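Local coordinates for DUF3194 domain-containing protein (Thermococcus onnurineus, PDB 3UEB) that is of unknown function but is a small alpha and beta protein of the UPF0440 (DUF3194) family, at residues S5-S19 and R58-V72. Residues are numbered along the deposited sequence; the frame is centred on the assembly and turned at random.
Sequences SSGKRVIHIGLPELS and REETLDLEIEVYLEV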
ATOM      1  N   SER A   5       5.594  22.096   2.408  1.00 31.67           N
ATOM      2  CA  SER A   5       6.335  21.067   1.692  1.00 31.15           C
ATOM      3  C   SER A   5       5.710  19.674   1.794  1.00 29.01           C
ATOM      4  O   SER A   5       6.185  18.727   1.159  1.00 27.89           O
ATOM      5  CB  SER A   5       7.785  21.033   2.180  1.00 31.30           C
ATOM      6  OG  SER A   5       8.457  22.240   1.846  1.00 33.05           O
ATOM      7  N   SER A   6       4.641  19.550   2.574  1.00 27.40           N
ATOM      8  CA  SER A   6       3.981  18.257   2.738  1.00 27.11           C
ATOM      9  C   SER A   6       2.477  18.343   2.990  1.00 27.65           C
ATOM     10  O   SER A   6       1.947  19.367   3.433  1.00 26.81           O
ATOM     11  CB  SER A   6       4.613  17.482   3.889  1.00 25.44           C
ATOM     12  OG  SER A   6       4.126  17.975   5.122  1.00 24.70           O
ATOM     13  N   GLY A   7       1.801  17.238   2.709  1.00 27.70           N
ATOM     14  CA  GLY A   7       0.371  17.169   2.902  1.00 26.83           C
ATOM     15  C   GLY A   7      -0.003  15.799   3.422  1.00 27.87           C
ATOM     16  O   GLY A   7       0.677  14.800   3.153  1.00 23.90           O
ATOM     17  N   LYS A   8      -1.093  15.761   4.178  1.00 30.11           N
ATOM     18  CA  LYS A   8      -1.592  14.530   4.762  1.00 30.67           C
ATOM     19  C   LYS A   8      -3.076  14.435   4.440  1.00 31.32           C
ATOM     20  O   LYS A   8      -3.775  15.451   4.374  1.00 30.30           O
ATOM     21  CB  LYS A   8      -1.377  14.557   6.272  1.00 31.88           C
ATOM     22  CG  LYS A   8      -0.664  13.333   6.816  1.00 37.71           C
ATOM     23  CD  LYS A   8      -1.634  12.236   7.236  1.00 40.81           C
ATOM     24  CE  LYS A   8      -2.412  12.644   8.483  1.00 43.03           C
ATOM     25  NZ  LYS A   8      -3.214  11.516   9.043  1.00 43.67           N
ATOM     26  N   ARG A   9      -3.554  13.213   4.239  1.00 29.98           N
ATOM     27  CA  ARG A   9      -4.954  13.003   3.919  1.00 30.54           C
ATOM     28  C   ARG A   9      -5.404  11.616   4.362  1.00 29.83           C
ATOM     29  O   ARG A   9      -4.726  10.622   4.092  1.00 29.27           O
ATOM     30  CB  ARG A   9      -5.159  13.160   2.412  1.00 32.78           C
ATOM     31  CG  ARG A   9      -6.600  13.126   1.972  1.00 37.71           C
ATOM     32  CD  ARG A   9      -7.397  14.240   2.627  1.00 42.50           C
ATOM     33  NE  ARG A   9      -8.687  14.426   1.972  1.00 45.79           N
ATOM     34  CZ  ARG A   9      -8.837  14.932   0.752  1.00 47.01           C
ATOM     35  NH1 ARG A   9     -10.053  15.061   0.232  1.00 49.03           N
ATOM     36  NH2 ARG A   9      -7.773  15.322   0.057  1.00 45.46           N
ATOM     37  N   VAL A  10      -6.542  11.558   5.049  1.00 27.40           N
ATOM     38  CA  VAL A  10      -7.090  10.287   5.513  1.00 25.53           C
ATOM     39  C   VAL A  10      -8.523  10.144   5.031  1.00 25.58           C
ATOM     40  O   VAL A  10      -9.363  10.999   5.312  1.00 25.44           O
ATOM     41  CB  VAL A  10      -7.099  10.196   7.049  1.00 24.72           C
ATOM     42  CG1 VAL A  10      -7.849   8.945   7.490  1.00 21.77           C
ATOM     43  CG2 VAL A  10      -5.680  10.172   7.573  1.00 21.71           C
ATOM     44  N   ILE A  11      -8.805   9.068   4.306  1.00 24.42           N
ATOM     45  CA  ILE A  11     -10.153   8.850   3.808  1.00 23.88           C
ATOM     46  C   ILE A  11     -10.723   7.521   4.296  1.00 24.80           C
ATOM     47  O   ILE A  11     -10.027   6.502   4.346  1.00 24.09           O
ATOM     48  CB  ILE A  11     -10.195   8.908   2.262  1.00 24.81           C
ATOM     49  CG1 ILE A  11      -9.436   7.730   1.658  1.00 25.30           C
ATOM     50  CG2 ILE A  11      -9.571  10.219   1.778  1.00 24.42           C
ATOM     51  CD1 ILE A  11      -9.416   7.732   0.137  1.00 26.29           C
ATOM     52  N   HIS A  12     -11.996   7.553   4.675  1.00 24.67           N
ATOM     53  CA  HIS A  12     -12.701   6.378   5.167  1.00 24.39           C
ATOM     54  C   HIS A  12     -13.706   5.932   4.124  1.00 22.68           C
ATOM     55  O   HIS A  12     -14.482   6.736   3.610  1.00 22.99           O
ATOM     56  CB  HIS A  12     -13.407   6.708   6.485  1.00 27.79           C
ATOM     57  CG  HIS A  12     -12.470   6.901   7.638  1.00 30.86           C
ATOM     58  ND1 HIS A  12     -12.903   7.254   8.898  1.00 33.47           N
ATOM     59  CD2 HIS A  12     -11.127   6.755   7.729  1.00 30.91           C
ATOM     60  CE1 HIS A  12     -11.866   7.313   9.717  1.00 34.19           C
ATOM     61  NE2 HIS A  12     -10.777   7.014   9.032  1.00 32.60           N
ATOM     62  N   ILE A  13     -13.695   4.643   3.809  1.00 22.09           N
ATOM     63  CA  ILE A  13     -14.595   4.114   2.796  1.00 20.69           C
ATOM     64  C   ILE A  13     -15.375   2.873   3.234  1.00 21.88           C
ATOM     65  O   ILE A  13     -14.802   1.909   3.758  1.00 20.57           O
ATOM     66  CB  ILE A  13     -13.811   3.773   1.509  1.00 20.37           C
ATOM     67  CG1 ILE A  13     -13.073   5.017   0.999  1.00 20.53           C
ATOM     68  CG2 ILE A  13     -14.761   3.262   0.437  1.00 21.02           C
ATOM     69  CD1 ILE A  13     -12.231   4.776  -0.258  1.00 17.06           C
ATOM     70  N   GLY A  14     -16.687   2.910   3.020  1.00 20.84           N
ATOM     71  CA  GLY A  14     -17.528   1.776   3.351  1.00 21.33           C
ATOM     72  C   GLY A  14     -17.886   1.056   2.062  1.00 21.15           C
ATOM     73  O   GLY A  14     -18.291   1.702   1.098  1.00 22.77           O
ATOM     74  N   LEU A  15     -17.729  -0.268   2.033  1.00 22.48           N
ATOM     75  CA  LEU A  15     -18.038  -1.067   0.838  1.00 22.85           C
ATOM     76  C   LEU A  15     -18.823  -2.333   1.220  1.00 23.25           C
ATOM     77  O   LEU A  15     -18.352  -3.458   1.036  1.00 21.94           O
ATOM     78  CB  LEU A  15     -16.734  -1.449   0.126  1.00 24.65           C
ATOM     79  CG  LEU A  15     -15.866  -0.264  -0.324  1.00 25.95           C
ATOM     80  CD1 LEU A  15     -14.446  -0.729  -0.602  1.00 27.19           C
ATOM     81  CD2 LEU A  15     -16.477   0.386  -1.555  1.00 21.13           C
ATOM     82  N   PRO A  16     -20.050  -2.155   1.729  1.00 21.91           N
ATOM     83  CA  PRO A  16     -20.962  -3.219   2.169  1.00 23.08           C
ATOM     84  C   PRO A  16     -21.362  -4.310   1.177  1.00 24.34           C
ATOM     85  O   PRO A  16     -21.689  -5.424   1.585  1.00 24.61           O
ATOM     86  CB  PRO A  16     -22.175  -2.438   2.680  1.00 21.72           C
ATOM     87  CG  PRO A  16     -22.200  -1.241   1.790  1.00 21.34           C
ATOM     88  CD  PRO A  16     -20.734  -0.847   1.749  1.00 22.71           C
ATOM     89  N   GLU A  17     -21.340  -4.007  -0.116  1.00 26.04           N
ATOM     90  CA  GLU A  17     -21.741  -4.995  -1.112  1.00 26.40           C
ATOM     91  C   GLU A  17     -20.584  -5.874  -1.559  1.00 27.70           C
ATOM     92  O   GLU A  17     -20.770  -6.803  -2.346  1.00 29.08           O
ATOM     93  CB  GLU A  17     -22.369  -4.288  -2.316  1.00 28.22           C
ATOM     94  CG  GLU A  17     -23.290  -3.151  -1.906  1.00 29.50           C
ATOM     95  CD  GLU A  17     -23.915  -2.422  -3.082  1.00 33.97           C
ATOM     96  OE1 GLU A  17     -23.247  -2.285  -4.136  1.00 33.49           O
ATOM     97  OE2 GLU A  17     -25.075  -1.967  -2.937  1.00 37.15           O
ATOM     98  N   LEU A  18     -19.392  -5.597  -1.036  1.00 27.65           N
ATOM     99  CA  LEU A  18     -18.211  -6.377  -1.394  1.00 28.23           C
ATOM    100  C   LEU A  18     -17.800  -7.391  -0.325  1.00 28.63           C
ATOM    101  O   LEU A  18     -17.976  -7.162   0.872  1.00 28.01           O
ATOM    102  CB  LEU A  18     -17.022  -5.447  -1.668  1.00 28.99           C
ATOM    103  CG  LEU A  18     -17.151  -4.382  -2.759  1.00 27.22           C
ATOM    104  CD1 LEU A  18     -15.785  -3.752  -3.000  1.00 28.88           C
ATOM    105  CD2 LEU A  18     -17.670  -5.008  -4.050  1.00 28.59           C
ATOM    106  N   SER A  19     -17.258  -8.519  -0.774  1.00 27.74           N
ATOM    107  CA  SER A  19     -16.773  -9.561   0.128  1.00 28.94           C
ATOM    108  C   SER A  19     -15.433  -9.045   0.642  1.00 29.87           C
ATOM    109  O   SER A  19     -14.831  -8.171   0.016  1.00 29.10           O
ATOM    110  CB  SER A  19     -16.547 -10.862  -0.644  1.00 27.28           C
ATOM    111  OG  SER A  19     -15.552 -10.678  -1.644  1.00 26.69           O
ATOM    112  N   ARG A  58     -13.117  -4.765   8.343  1.00 28.69           N
ATOM    113  CA  ARG A  58     -14.570  -4.713   8.267  1.00 30.24           C
ATOM    114  C   ARG A  58     -15.292  -4.693   9.617  1.00 30.60           C
ATOM    115  O   ARG A  58     -16.367  -4.116   9.741  1.00 29.18           O
ATOM    116  CB  ARG A  58     -15.088  -5.886   7.429  1.00 30.57           C
ATOM    117  CG  ARG A  58     -16.604  -6.054   7.483  1.00 33.76           C
ATOM    118  CD  ARG A  58     -17.145  -6.680   6.204  1.00 35.40           C
ATOM    119  NE  ARG A  58     -17.032  -5.772   5.064  1.00 35.43           N
ATOM    120  CZ  ARG A  58     -17.308  -6.115   3.809  1.00 38.62           C
ATOM    121  NH1 ARG A  58     -17.707  -7.352   3.529  1.00 38.03           N
ATOM    122  NH2 ARG A  58     -17.204  -5.222   2.833  1.00 36.48           N
ATOM    123  N   GLU A  59     -14.706  -5.305  10.637  1.00 32.89           N
ATOM    124  CA  GLU A  59     -15.366  -5.340  11.932  1.00 34.84           C
ATOM    125  C   GLU A  59     -15.232  -4.124  12.840  1.00 34.62           C
ATOM    126  O   GLU A  59     -16.056  -3.938  13.733  1.00 34.62           O
ATOM    127  CB  GLU A  59     -14.952  -6.597  12.692  1.00 36.81           C
ATOM    128  CG  GLU A  59     -15.619  -7.849  12.141  1.00 41.47           C
ATOM    129  CD  GLU A  59     -16.156  -8.746  13.233  1.00 41.96           C
ATOM    130  OE1 GLU A  59     -15.335  -9.359  13.946  1.00 43.17           O
ATOM    131  OE2 GLU A  59     -17.399  -8.829  13.382  1.00 45.11           O
ATOM    132  N   GLU A  60     -14.224  -3.284  12.618  1.00 33.41           N
ATOM    133  CA  GLU A  60     -14.048  -2.110  13.474  1.00 32.39           C
ATOM    134  C   GLU A  60     -14.046  -0.765  12.745  1.00 31.49           C
ATOM    135  O   GLU A  60     -13.954   0.282  13.382  1.00 32.53           O
ATOM    136  CB  GLU A  60     -12.755  -2.254  14.291  1.00 34.09           C
ATOM    137  CG  GLU A  60     -12.727  -3.470  15.220  1.00 34.67           C
ATOM    138  CD  GLU A  60     -11.345  -3.729  15.813  1.00 36.73           C
ATOM    139  OE1 GLU A  60     -10.400  -4.012  15.043  1.00 37.83           O
ATOM    140  OE2 GLU A  60     -11.197  -3.649  17.051  1.00 39.22           O
ATOM    141  N   THR A  61     -14.145  -0.783  11.419  1.00 29.28           N
ATOM    142  CA  THR A  61     -14.158   0.464  10.647  1.00 27.22           C
ATOM    143  C   THR A  61     -15.236   0.393   9.566  1.00 26.02           C
ATOM    144  O   THR A  61     -15.984  -0.584   9.490  1.00 25.65           O
ATOM    145  CB  THR A  61     -12.785   0.733   9.938  1.00 27.02           C
ATOM    146  OG1 THR A  61     -12.637  -0.133   8.806  1.00 24.26           O
ATOM    147  CG2 THR A  61     -11.632   0.492  10.886  1.00 26.96           C
ATOM    148  N   LEU A  62     -15.316   1.425   8.734  1.00 23.58           N
ATOM    149  CA  LEU A  62     -16.284   1.433   7.651  1.00 24.97           C
ATOM    150  C   LEU A  62     -15.961   0.281   6.701  1.00 25.18           C
ATOM    151  O   LEU A  62     -16.843  -0.233   6.019  1.00 24.15           O
ATOM    152  CB  LEU A  62     -16.232   2.765   6.896  1.00 26.10           C
ATOM    153  CG  LEU A  62     -17.315   3.790   7.256  1.00 29.18           C
ATOM    154  CD1 LEU A  62     -17.245   4.134   8.735  1.00 28.14           C
ATOM    155  CD2 LEU A  62     -17.132   5.038   6.403  1.00 30.55           C
ATOM    156  N   ASP A  63     -14.687  -0.111   6.677  1.00 24.16           N
ATOM    157  CA  ASP A  63     -14.181  -1.207   5.846  1.00 24.49           C
ATOM    158  C   ASP A  63     -12.764  -0.923   5.395  1.00 24.99           C
ATOM    159  O   ASP A  63     -11.834  -1.671   5.708  1.00 26.65           O
ATOM    160  CB  ASP A  63     -15.036  -1.420   4.590  1.00 23.32           C
ATOM    161  CG  ASP A  63     -16.169  -2.403   4.812  1.00 23.87           C
ATOM    162  OD1 ASP A  63     -17.045  -2.496   3.924  1.00 20.75           O
ATOM    163  OD2 ASP A  63     -16.176  -3.081   5.864  1.00 22.37           O
ATOM    164  N   LEU A  64     -12.614   0.163   4.646  1.00 22.31           N
ATOM    165  CA  LEU A  64     -11.325   0.541   4.117  1.00 20.86           C
ATOM    166  C   LEU A  64     -10.931   1.943   4.530  1.00 21.34           C
ATOM    167  O   LEU A  64     -11.755   2.859   4.560  1.00 20.40           O
ATOM    168  CB  LEU A  64     -11.348   0.436   2.588  1.00 19.70           C
ATOM    169  CG  LEU A  64     -10.114   0.907   1.808  1.00 19.36           C
ATOM    170  CD1 LEU A  64      -8.890   0.039   2.147  1.00 18.53           C
ATOM    171  CD2 LEU A  64     -10.423   0.827   0.324  1.00 17.62           C
ATOM    172  N   GLU A  65      -9.660   2.098   4.868  1.00 21.54           N
ATOM    173  CA  GLU A  65      -9.133   3.390   5.247  1.00 23.06           C
ATOM    174  C   GLU A  65      -7.865   3.583   4.441  1.00 22.37           C
ATOM    175  O   GLU A  65      -7.049   2.671   4.316  1.00 21.46           O
ATOM    176  CB  GLU A  65      -8.850   3.455   6.751  1.00 25.20           C
ATOM    177  CG  GLU A  65     -10.111   3.289   7.604  1.00 30.83           C
ATOM    178  CD  GLU A  65      -9.958   3.817   9.024  1.00 35.43           C
ATOM    179  OE1 GLU A  65     -10.955   3.786   9.783  1.00 36.07           O
ATOM    180  OE2 GLU A  65      -8.848   4.268   9.385  1.00 39.86           O
ATOM    181  N   ILE A  66      -7.725   4.764   3.856  1.00 22.20           N
ATOM    182  CA  ILE A  66      -6.552   5.066   3.051  1.00 22.16           C
ATOM    183  C   ILE A  66      -5.902   6.308   3.616  1.00 22.93           C
ATOM    184  O   ILE A  66      -6.563   7.319   3.837  1.00 22.07           O
ATOM    185  CB  ILE A  66      -6.925   5.342   1.590  1.00 21.70           C
ATOM    186  CG1 ILE A  66      -7.486   4.078   0.939  1.00 20.88           C
ATOM    187  CG2 ILE A  66      -5.714   5.863   0.840  1.00 23.38           C
ATOM    188  CD1 ILE A  66      -6.497   2.930   0.859  1.00 22.60           C
ATOM    189  N   GLU A  67      -4.603   6.230   3.851  1.00 23.60           N
ATOM    190  CA  GLU A  67      -3.891   7.365   4.391  1.00 24.75           C
ATOM    191  C   GLU A  67      -2.786   7.760   3.427  1.00 23.43           C
ATOM    192  O   GLU A  67      -1.974   6.925   3.024  1.00 22.34           O
ATOM    193  CB  GLU A  67      -3.319   7.011   5.759  1.00 27.64           C
ATOM    194  CG  GLU A  67      -2.734   8.196   6.497  1.00 35.27           C
ATOM    195  CD  GLU A  67      -2.627   7.943   7.989  1.00 40.59           C
ATOM    196  OE1 GLU A  67      -2.075   8.818   8.695  1.00 44.05           O
ATOM    197  OE2 GLU A  67      -3.100   6.873   8.449  1.00 39.43           O
ATOM    198  N   VAL A  68      -2.770   9.034   3.050  1.00 21.89           N
ATOM    199  CA  VAL A  68      -1.766   9.541   2.124  1.00 22.26           C
ATOM    200  C   VAL A  68      -0.883  10.592   2.784  1.00 21.98           C
ATOM    201  O   VAL A  68      -1.378  11.476   3.491  1.00 23.41           O
ATOM    202  CB  VAL A  68      -2.419  10.204   0.880  1.00 22.91           C
ATOM    203  CG1 VAL A  68      -1.364  10.443  -0.192  1.00 22.96           C
ATOM    204  CG2 VAL A  68      -3.544   9.344   0.350  1.00 22.67           C
ATOM    205  N   TYR A  69       0.424  10.483   2.569  1.00 17.75           N
ATOM    206  CA  TYR A  69       1.368  11.456   3.092  1.00 17.36           C
ATOM    207  C   TYR A  69       2.328  11.743   1.947  1.00 17.38           C
ATOM    208  O   TYR A  69       2.888  10.825   1.350  1.00 16.15           O
ATOM    209  CB  TYR A  69       2.148  10.924   4.300  1.00 18.54           C
ATOM    210  CG  TYR A  69       3.253  11.871   4.732  1.00 19.41           C
ATOM    211  CD1 TYR A  69       2.968  13.018   5.474  1.00 20.67           C
ATOM    212  CD2 TYR A  69       4.574  11.661   4.336  1.00 18.29           C
ATOM    213  CE1 TYR A  69       3.969  13.929   5.805  1.00 20.54           C
ATOM    214  CE2 TYR A  69       5.580  12.569   4.661  1.00 18.53           C
ATOM    215  CZ  TYR A  69       5.271  13.698   5.395  1.00 21.33           C
ATOM    216  OH  TYR A  69       6.260  14.596   5.731  1.00 21.19           O
ATOM    217  N   LEU A  70       2.512  13.020   1.637  1.00 18.94           N
ATOM    218  CA  LEU A  70       3.383  13.404   0.536  1.00 19.75           C
ATOM    219  C   LEU A  70       4.229  14.593   0.918  1.00 19.85           C
ATOM    220  O   LEU A  70       3.735  15.557   1.496  1.00 19.29           O
ATOM    221  CB  LEU A  70       2.549  13.741  -0.707  1.00 18.49           C
ATOM    222  CG  LEU A  70       3.304  14.246  -1.942  1.00 20.31           C
ATOM    223  CD1 LEU A  70       4.422  13.263  -2.307  1.00 22.08           C
ATOM    224  CD2 LEU A  70       2.331  14.397  -3.109  1.00 18.84           C
ATOM    225  N   GLU A  71       5.507  14.516   0.573  1.00 20.36           N
ATOM    226  CA  GLU A  71       6.446  15.573   0.884  1.00 21.75           C
ATOM    227  C   GLU A  71       7.328  15.875  -0.323  1.00 21.29           C
ATOM    228  O   GLU A  71       7.815  14.964  -0.993  1.00 20.59           O
ATOM    229  CB  GLU A  71       7.314  15.133   2.063  1.00 24.23           C
ATOM    230  CG  GLU A  71       8.030  16.250   2.793  1.00 26.40           C
ATOM    231  CD  GLU A  71       8.950  15.726   3.874  1.00 27.99           C
ATOM    232  OE1 GLU A  71       8.552  14.783   4.591  1.00 30.23           O
ATOM    233  OE2 GLU A  71      10.069  16.261   4.015  1.00 31.07           O
ATOM    234  N   VAL A  72       7.515  17.157  -0.611  1.00 21.89           N
ATOM    235  CA  VAL A  72       8.377  17.565  -1.715  1.00 22.38           C
ATOM    236  C   VAL A  72       9.508  18.395  -1.100  1.00 21.14           C
ATOM    237  O   VAL A  72       9.391  18.845   0.040  1.00 21.45           O
ATOM    238  CB  VAL A  72       7.612  18.424  -2.762  1.00 23.87           C
ATOM    239  CG1 VAL A  72       6.437  17.642  -3.317  1.00 21.42           C
ATOM    240  CG2 VAL A  72       7.139  19.724  -2.134  1.00 22.18           C
TER
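R58 reaches the turn at L15-L18 end-on: NH1 and NH2 both donate to L18 O, which lies in the guanidinium plane, NH1 at 2.7 Å. A bend at chi3 (-69°) also turns the same group to D63 in a side-on salt bridge, NE to OD2 at 2.9 Å and NH2 to OD1, both from above the carboxylate plane. D63 OD1 takes L15 N (3.0 Å) as well, on its opposite face. With an alanine at R58, L18 O would probably lose both guanidinium donors and the D63 carboxylate its countercharge, the turn becoming freer to move.

From there strands 6-14 and 63-71 pair antiparallel, with regular backbone bonds from I13-L64 to G7-L70. On one face the E65 carboxylate stacks over the H12 ring, planes 23° apart, OE1 offset toward the rim. K8, bent at chi2 and chi3, swings NZ to E67 OE1 (2.9 Å), a salt bridge made from above the carboxylate plane, and its CG lies at the Y69 ring edge. On the other face I11 CG1 presses on I66 CB at 3.5 Å, a tight fit.

That largely apolar face turns to the helices: I11 touches Y92 and R9 bridges to D85, both of helix 80-104, while L15, just past the strand, packs between L99 there and L23 and I26 of helix 20-41. Strand 63-71 is the middle of a three-stranded antiparallel sheet, strand 49-56 on its other side.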